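Long-range contact in putative sodium:solute symporter (Proteus mirabilis, PDB 5NV9), which couples the inward sodium gradient to the uptake of the sialic acid N-acetylneuraminic acid across the bacterial inner membrane: residues W231-F245 with D455-M467. Sequence-based numbering, arbitrary orientation.
Sequences WTDSTIPVLMIGFLF and DLNFFFYGVIGSM. With SLB (N-acetyl-beta-neuraminic acid), chain D.
The ring of F459 fits as a knob among V238, L239, G242 and F243 on helix 236-245. With CG turned beside the backbone N (chi1 -81°), its CD1 lies 3.7 Å from CA of G242, where the lack of a side chain makes room for it. CA of L239 sits over the centre of one ring face, 4.0 Å from the centroid, and F458 covers the opposite face. The leading edge of F459 meets F243 in a T-shaped stack, centroids 4.9 Å apart. F243 is thus held between two partners, since its other face carries the N-acetyl group of the bound sialic acid, with F243 CE1 3.6 Å from C10 of the sugar. In this LeuT-fold symporter the contact therefore backs one wall of the outward-open substrate pocket with the periplasmic end of helix 459-475. Farther along, where 236-245 and 459-467 cross at 52°, F245 is the reciprocal knob: V463 CG1 lies over its face, S466 CB and the selenium of M467, a selenomethionine, at its edge, the latter in a Met-aromatic contact. Toward the periplasmic surface, F460 packs against V238 and, obliquely, W231. There N457 N donates to W231 O (2.8 Å). With its CG anti to the backbone N (chi1 -174°), N457 extends ND2 to both T232 O and S234 OG, each at 2.9 Å, the carbonyl being approached from above its plane, while OD1 caps F459 N.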
loop_
_atom_site.group_PDB
_atom_site.type_symbol
_atom_site.label_atom_id
_atom_site.label_comp_id
_atom_site.label_asym_id
_atom_site.label_seq_id
_atom_site.Cartn_x
_atom_site.Cartn_y
_atom_site.Cartn_z
ATOM N N TRP A 231 19.209 -13.308 12.336
ATOM C CA TRP A 231 17.874 -13.823 12.530
ATOM C C TRP A 231 17.016 -12.765 13.224
ATOM O O TRP A 231 15.792 -12.840 13.178
ATOM C CB TRP A 231 17.907 -15.160 13.318
ATOM C CG TRP A 231 18.567 -16.307 12.578
ATOM C CD1 TRP A 231 19.772 -16.882 12.879
ATOM C CD2 TRP A 231 18.086 -17.000 11.400
ATOM N NE1 TRP A 231 20.070 -17.874 11.980
ATOM C CE2 TRP A 231 19.060 -17.981 11.067
ATOM C CE3 TRP A 231 16.937 -16.890 10.600
ATOM C CZ2 TRP A 231 18.917 -18.857 9.975
ATOM C CZ3 TRP A 231 16.784 -17.775 9.506
ATOM C CH2 TRP A 231 17.789 -18.727 9.200
ATOM N N THR A 232 17.632 -11.743 13.825
ATOM C CA THR A 232 16.875 -10.803 14.634
ATOM C C THR A 232 16.877 -9.352 14.116
ATOM O O THR A 232 15.951 -8.604 14.378
ATOM C CB THR A 232 17.359 -10.848 16.112
ATOM O OG1 THR A 232 18.722 -10.459 16.157
ATOM C CG2 THR A 232 17.241 -12.284 16.692
ATOM N N ASP A 233 17.939 -8.953 13.439
ATOM C CA ASP A 233 18.174 -7.561 13.052
ATOM C C ASP A 233 17.860 -7.411 11.582
ATOM O O ASP A 233 17.986 -8.375 10.819
ATOM C CB ASP A 233 19.665 -7.157 13.217
ATOM C CG ASP A 233 20.187 -7.261 14.685
ATOM O OD1 ASP A 233 19.389 -7.169 15.641
ATOM O OD2 ASP A 233 21.417 -7.466 14.859
ATOM N N SER A 234 17.574 -6.164 11.203
ATOM C CA SER A 234 17.156 -5.779 9.887
ATOM C C SER A 234 18.342 -5.367 9.067
ATOM O O SER A 234 18.424 -4.249 8.587
ATOM C CB SER A 234 16.137 -4.610 9.972
ATOM O OG SER A 234 14.914 -5.082 10.563
ATOM N N THR A 235 19.219 -6.315 8.856
ATOM C CA THR A 235 20.417 -6.128 8.037
ATOM C C THR A 235 20.047 -6.181 6.543
ATOM O O THR A 235 18.895 -6.440 6.170
ATOM C CB THR A 235 21.383 -7.247 8.402
ATOM O OG1 THR A 235 20.789 -8.474 8.022
ATOM C CG2 THR A 235 21.645 -7.250 9.973
ATOM N N ILE A 236 21.033 -5.964 5.698
ATOM C CA ILE A 236 20.837 -5.904 4.273
ATOM C C ILE A 236 20.302 -7.219 3.662
ATOM O O ILE A 236 19.376 -7.200 2.863
ATOM C CB ILE A 236 22.118 -5.405 3.556
ATOM C CG1 ILE A 236 22.323 -3.883 3.789
ATOM C CG2 ILE A 236 22.006 -5.710 2.072
ATOM C CD1 ILE A 236 23.774 -3.406 3.654
ATOM N N PRO A 237 20.914 -8.364 4.001
ATOM C CA PRO A 237 20.327 -9.654 3.564
ATOM C C PRO A 237 18.893 -9.910 4.056
ATOM O O PRO A 237 18.039 -10.337 3.266
ATOM C CB PRO A 237 21.277 -10.692 4.182
ATOM C CG PRO A 237 22.567 -9.959 4.347
ATOM C CD PRO A 237 22.211 -8.545 4.682
ATOM N N VAL A 238 18.610 -9.613 5.327
ATOM C CA VAL A 238 17.229 -9.796 5.891
ATOM C C VAL A 238 16.145 -8.958 5.195
ATOM O O VAL A 238 15.095 -9.455 4.764
ATOM C CB VAL A 238 17.251 -9.543 7.406
ATOM C CG1 VAL A 238 15.848 -9.674 7.995
ATOM C CG2 VAL A 238 18.219 -10.539 8.045
ATOM N N LEU A 239 16.415 -7.662 5.043
ATOM C CA LEU A 239 15.494 -6.801 4.343
ATOM C C LEU A 239 15.399 -7.108 2.817
ATOM O O LEU A 239 14.342 -6.937 2.245
ATOM C CB LEU A 239 15.777 -5.320 4.629
ATOM C CG LEU A 239 17.073 -4.768 4.096
ATOM C CD1 LEU A 239 16.880 -4.432 2.635
ATOM C CD2 LEU A 239 17.529 -3.515 4.848
HETATM N N MSE A 240 16.455 -7.609 2.182
HETATM C CA MSE A 240 16.369 -8.055 0.801
HETATM C C MSE A 240 15.428 -9.238 0.636
HETATM O O MSE A 240 14.544 -9.187 -0.208
HETATM C CB MSE A 240 17.724 -8.412 0.212
HETATM C CG MSE A 240 18.419 -7.117 -0.161
HETATM SE SE MSE A 240 20.273 -7.454 -0.770
HETATM C CE MSE A 240 19.716 -7.613 -2.663
ATOM N N ILE A 241 15.585 -10.299 1.433
ATOM C CA ILE A 241 14.653 -11.417 1.359
ATOM C C ILE A 241 13.260 -10.991 1.816
ATOM O O ILE A 241 12.268 -11.301 1.144
ATOM C CB ILE A 241 15.074 -12.638 2.194
ATOM C CG1 ILE A 241 16.536 -12.959 1.983
ATOM C CG2 ILE A 241 14.281 -13.867 1.743
ATOM C CD1 ILE A 241 17.112 -13.686 3.179
ATOM N N GLY A 242 13.198 -10.219 2.905
ATOM C CA GLY A 242 11.925 -9.693 3.406
ATOM C C GLY A 242 11.184 -8.821 2.384
ATOM O O GLY A 242 9.981 -9.035 2.113
ATOM N N PHE A 243 11.872 -7.836 1.788
ATOM C CA PHE A 243 11.210 -7.000 0.776
ATOM C C PHE A 243 10.863 -7.740 -0.525
ATOM O O PHE A 243 9.804 -7.436 -1.139
ATOM C CB PHE A 243 11.982 -5.717 0.453
ATOM C CG PHE A 243 11.747 -4.616 1.449
ATOM C CD1 PHE A 243 10.479 -4.278 1.834
ATOM C CD2 PHE A 243 12.797 -3.978 2.058
ATOM C CE1 PHE A 243 10.236 -3.269 2.783
ATOM C CE2 PHE A 243 12.571 -2.979 2.999
ATOM C CZ PHE A 243 11.287 -2.617 3.369
ATOM N N LEU A 244 11.709 -8.696 -0.941
ATOM C CA LEU A 244 11.356 -9.519 -2.070
ATOM C C LEU A 244 9.977 -10.144 -1.849
ATOM O O LEU A 244 9.100 -10.015 -2.683
ATOM C CB LEU A 244 12.390 -10.573 -2.321
ATOM C CG LEU A 244 12.090 -11.541 -3.461
ATOM C CD1 LEU A 244 11.995 -10.756 -4.735
ATOM C CD2 LEU A 244 13.241 -12.531 -3.494
ATOM N N PHE A 245 9.777 -10.794 -0.713
ATOM C CA PHE A 245 8.510 -11.436 -0.474
ATOM C C PHE A 245 7.365 -10.448 -0.251
ATOM O O PHE A 245 6.244 -10.735 -0.664
ATOM C CB PHE A 245 8.626 -12.528 0.612
ATOM C CG PHE A 245 9.283 -13.768 0.090
ATOM C CD1 PHE A 245 10.630 -13.781 -0.144
ATOM C CD2 PHE A 245 8.528 -14.889 -0.249
ATOM C CE1 PHE A 245 11.262 -14.890 -0.705
ATOM C CE2 PHE A 245 9.132 -15.998 -0.787
ATOM C CZ PHE A 245 10.512 -16.012 -1.006
ATOM N N ASP A 455 12.154 -14.934 18.385
ATOM C CA ASP A 455 12.650 -13.584 18.242
ATOM C C ASP A 455 13.029 -13.221 16.809
ATOM O O ASP A 455 13.712 -12.216 16.579
ATOM C CB ASP A 455 13.845 -13.415 19.158
ATOM C CG ASP A 455 13.428 -13.383 20.584
ATOM O OD1 ASP A 455 12.380 -12.742 20.901
ATOM O OD2 ASP A 455 14.128 -14.026 21.386
ATOM N N LEU A 456 12.567 -14.020 15.859
ATOM C CA LEU A 456 12.838 -13.761 14.469
ATOM C C LEU A 456 12.392 -12.354 14.114
ATOM O O LEU A 456 11.350 -11.912 14.535
ATOM C CB LEU A 456 12.070 -14.724 13.578
ATOM C CG LEU A 456 12.623 -16.117 13.546
ATOM C CD1 LEU A 456 11.553 -16.928 12.844
ATOM C CD2 LEU A 456 13.964 -16.129 12.814
ATOM N N ASN A 457 13.211 -11.702 13.318
ATOM C CA ASN A 457 12.912 -10.414 12.749
ATOM C C ASN A 457 11.594 -10.464 11.941
ATOM O O ASN A 457 11.253 -11.466 11.318
ATOM C CB ASN A 457 14.136 -9.976 11.882
ATOM C CG ASN A 457 13.961 -8.547 11.349
ATOM O OD1 ASN A 457 13.253 -8.330 10.349
ATOM N ND2 ASN A 457 14.490 -7.577 12.076
ATOM N N PHE A 458 10.820 -9.395 11.964
ATOM C CA PHE A 458 9.524 -9.357 11.234
ATOM C C PHE A 458 9.648 -9.602 9.738
ATOM O O PHE A 458 8.701 -10.061 9.108
ATOM C CB PHE A 458 8.778 -8.033 11.494
ATOM C CG PHE A 458 9.432 -6.848 10.855
ATOM C CD1 PHE A 458 10.441 -6.147 11.527
ATOM C CD2 PHE A 458 9.057 -6.433 9.604
ATOM C CE1 PHE A 458 11.064 -5.053 10.949
ATOM C CE2 PHE A 458 9.666 -5.329 9.019
ATOM C CZ PHE A 458 10.683 -4.655 9.686
ATOM N N PHE A 459 10.796 -9.293 9.151
ATOM C CA PHE A 459 11.016 -9.563 7.730
ATOM C C PHE A 459 10.908 -11.040 7.347
ATOM O O PHE A 459 10.680 -11.355 6.172
ATOM C CB PHE A 459 12.344 -9.001 7.205
ATOM C CG PHE A 459 12.295 -7.531 6.877
ATOM C CD1 PHE A 459 11.461 -7.042 5.880
ATOM C CD2 PHE A 459 13.080 -6.620 7.609
ATOM C CE1 PHE A 459 11.431 -5.676 5.564
ATOM C CE2 PHE A 459 13.078 -5.270 7.289
ATOM C CZ PHE A 459 12.237 -4.795 6.277
ATOM N N PHE A 460 11.055 -11.922 8.321
ATOM C CA PHE A 460 10.949 -13.340 8.065
ATOM C C PHE A 460 9.522 -13.879 7.988
ATOM O O PHE A 460 9.339 -14.982 7.513
ATOM C CB PHE A 460 11.732 -14.085 9.115
ATOM C CG PHE A 460 13.221 -14.018 8.895
ATOM C CD1 PHE A 460 13.767 -14.496 7.748
ATOM C CD2 PHE A 460 14.068 -13.433 9.845
ATOM C CE1 PHE A 460 15.153 -14.415 7.502
ATOM C CE2 PHE A 460 15.427 -13.388 9.631
ATOM C CZ PHE A 460 15.979 -13.873 8.454
ATOM N N TYR A 461 8.542 -13.144 8.528
ATOM C CA TYR A 461 7.184 -13.623 8.604
ATOM C C TYR A 461 6.616 -13.927 7.219
ATOM O O TYR A 461 5.992 -14.977 7.046
ATOM C CB TYR A 461 6.241 -12.670 9.333
ATOM C CG TYR A 461 6.615 -12.276 10.756
ATOM C CD1 TYR A 461 7.493 -13.008 11.510
ATOM C CD2 TYR A 461 6.045 -11.173 11.338
ATOM C CE1 TYR A 461 7.820 -12.640 12.802
ATOM C CE2 TYR A 461 6.396 -10.774 12.614
ATOM C CZ TYR A 461 7.272 -11.528 13.325
ATOM O OH TYR A 461 7.620 -11.172 14.561
ATOM N N GLY A 462 6.863 -13.044 6.252
ATOM C CA GLY A 462 6.336 -13.204 4.887
ATOM C C GLY A 462 6.961 -14.372 4.145
ATOM O O GLY A 462 6.257 -15.136 3.491
ATOM N N VAL A 463 8.281 -14.512 4.267
ATOM C CA VAL A 463 9.068 -15.539 3.590
ATOM C C VAL A 463 8.620 -16.942 4.095
ATOM O O VAL A 463 8.375 -17.870 3.324
ATOM C CB VAL A 463 10.598 -15.376 3.914
ATOM C CG1 VAL A 463 11.421 -16.290 3.012
ATOM C CG2 VAL A 463 11.062 -13.933 3.735
ATOM N N ILE A 464 8.474 -17.046 5.420
ATOM C CA ILE A 464 8.095 -18.285 6.109
ATOM C C ILE A 464 6.697 -18.663 5.653
ATOM O O ILE A 464 6.449 -19.803 5.299
ATOM C CB ILE A 464 8.159 -18.118 7.662
ATOM C CG1 ILE A 464 9.634 -18.289 8.138
ATOM C CG2 ILE A 464 7.262 -19.117 8.386
ATOM C CD1 ILE A 464 9.954 -17.777 9.519
ATOM N N GLY A 465 5.792 -17.700 5.717
ATOM C CA GLY A 465 4.428 -17.918 5.310
ATOM C C GLY A 465 4.347 -18.374 3.862
ATOM O O GLY A 465 3.707 -19.377 3.558
ATOM N N SER A 466 5.014 -17.647 2.980
ATOM C CA SER A 466 5.013 -17.979 1.561
ATOM C C SER A 466 5.624 -19.331 1.285
ATOM O O SER A 466 5.003 -20.164 0.636
ATOM C CB SER A 466 5.747 -16.906 0.742
ATOM O OG SER A 466 4.892 -15.779 0.593
HETATM N N MSE A 467 6.852 -19.521 1.742
HETATM C CA MSE A 467 7.606 -20.746 1.394
HETATM C C MSE A 467 7.005 -22.009 2.033
HETATM O O MSE A 467 7.192 -23.102 1.516
HETATM C CB MSE A 467 9.081 -20.577 1.691
HETATM C CG MSE A 467 9.743 -19.561 0.766
HETATM SE SE MSE A 467 9.406 -19.945 -1.159
HETATM C CE MSE A 467 10.033 -21.813 -1.136
HETATM C C1 SLB D . 3.375 2.347 2.138
HETATM C C2 SLB D . 4.134 1.188 1.553
HETATM C C3 SLB D . 4.919 0.509 2.652
HETATM C C4 SLB D . 5.895 -0.559 2.110
HETATM C C5 SLB D . 6.824 0.186 1.151
HETATM C C6 SLB D . 5.997 0.867 0.041
HETATM C C7 SLB D . 6.821 1.668 -0.975
HETATM C C8 SLB D . 5.945 2.320 -2.013
HETATM C C9 SLB D . 6.775 2.975 -3.117
HETATM C C10 SLB D . 9.128 -0.570 0.691
HETATM C C11 SLB D . 9.939 -1.393 -0.276
HETATM N N5 SLB D . 7.804 -0.729 0.548
HETATM O O1A SLB D . 3.920 3.504 2.105
HETATM O O1B SLB D . 2.234 2.110 2.689
HETATM O O2 SLB D . 3.234 0.236 0.917
HETATM O O4 SLB D . 6.682 -1.160 3.195
HETATM O O6 SLB D . 5.059 1.774 0.614
HETATM O O7 SLB D . 7.538 2.725 -0.329
HETATM O O8 SLB D . 5.066 1.356 -2.581
HETATM O O9 SLB D . 7.525 2.006 -3.890
HETATM O O10 SLB D . 9.641 0.222 1.499
HETATM O O HOH W 1 4.964 -12.755 1.466
#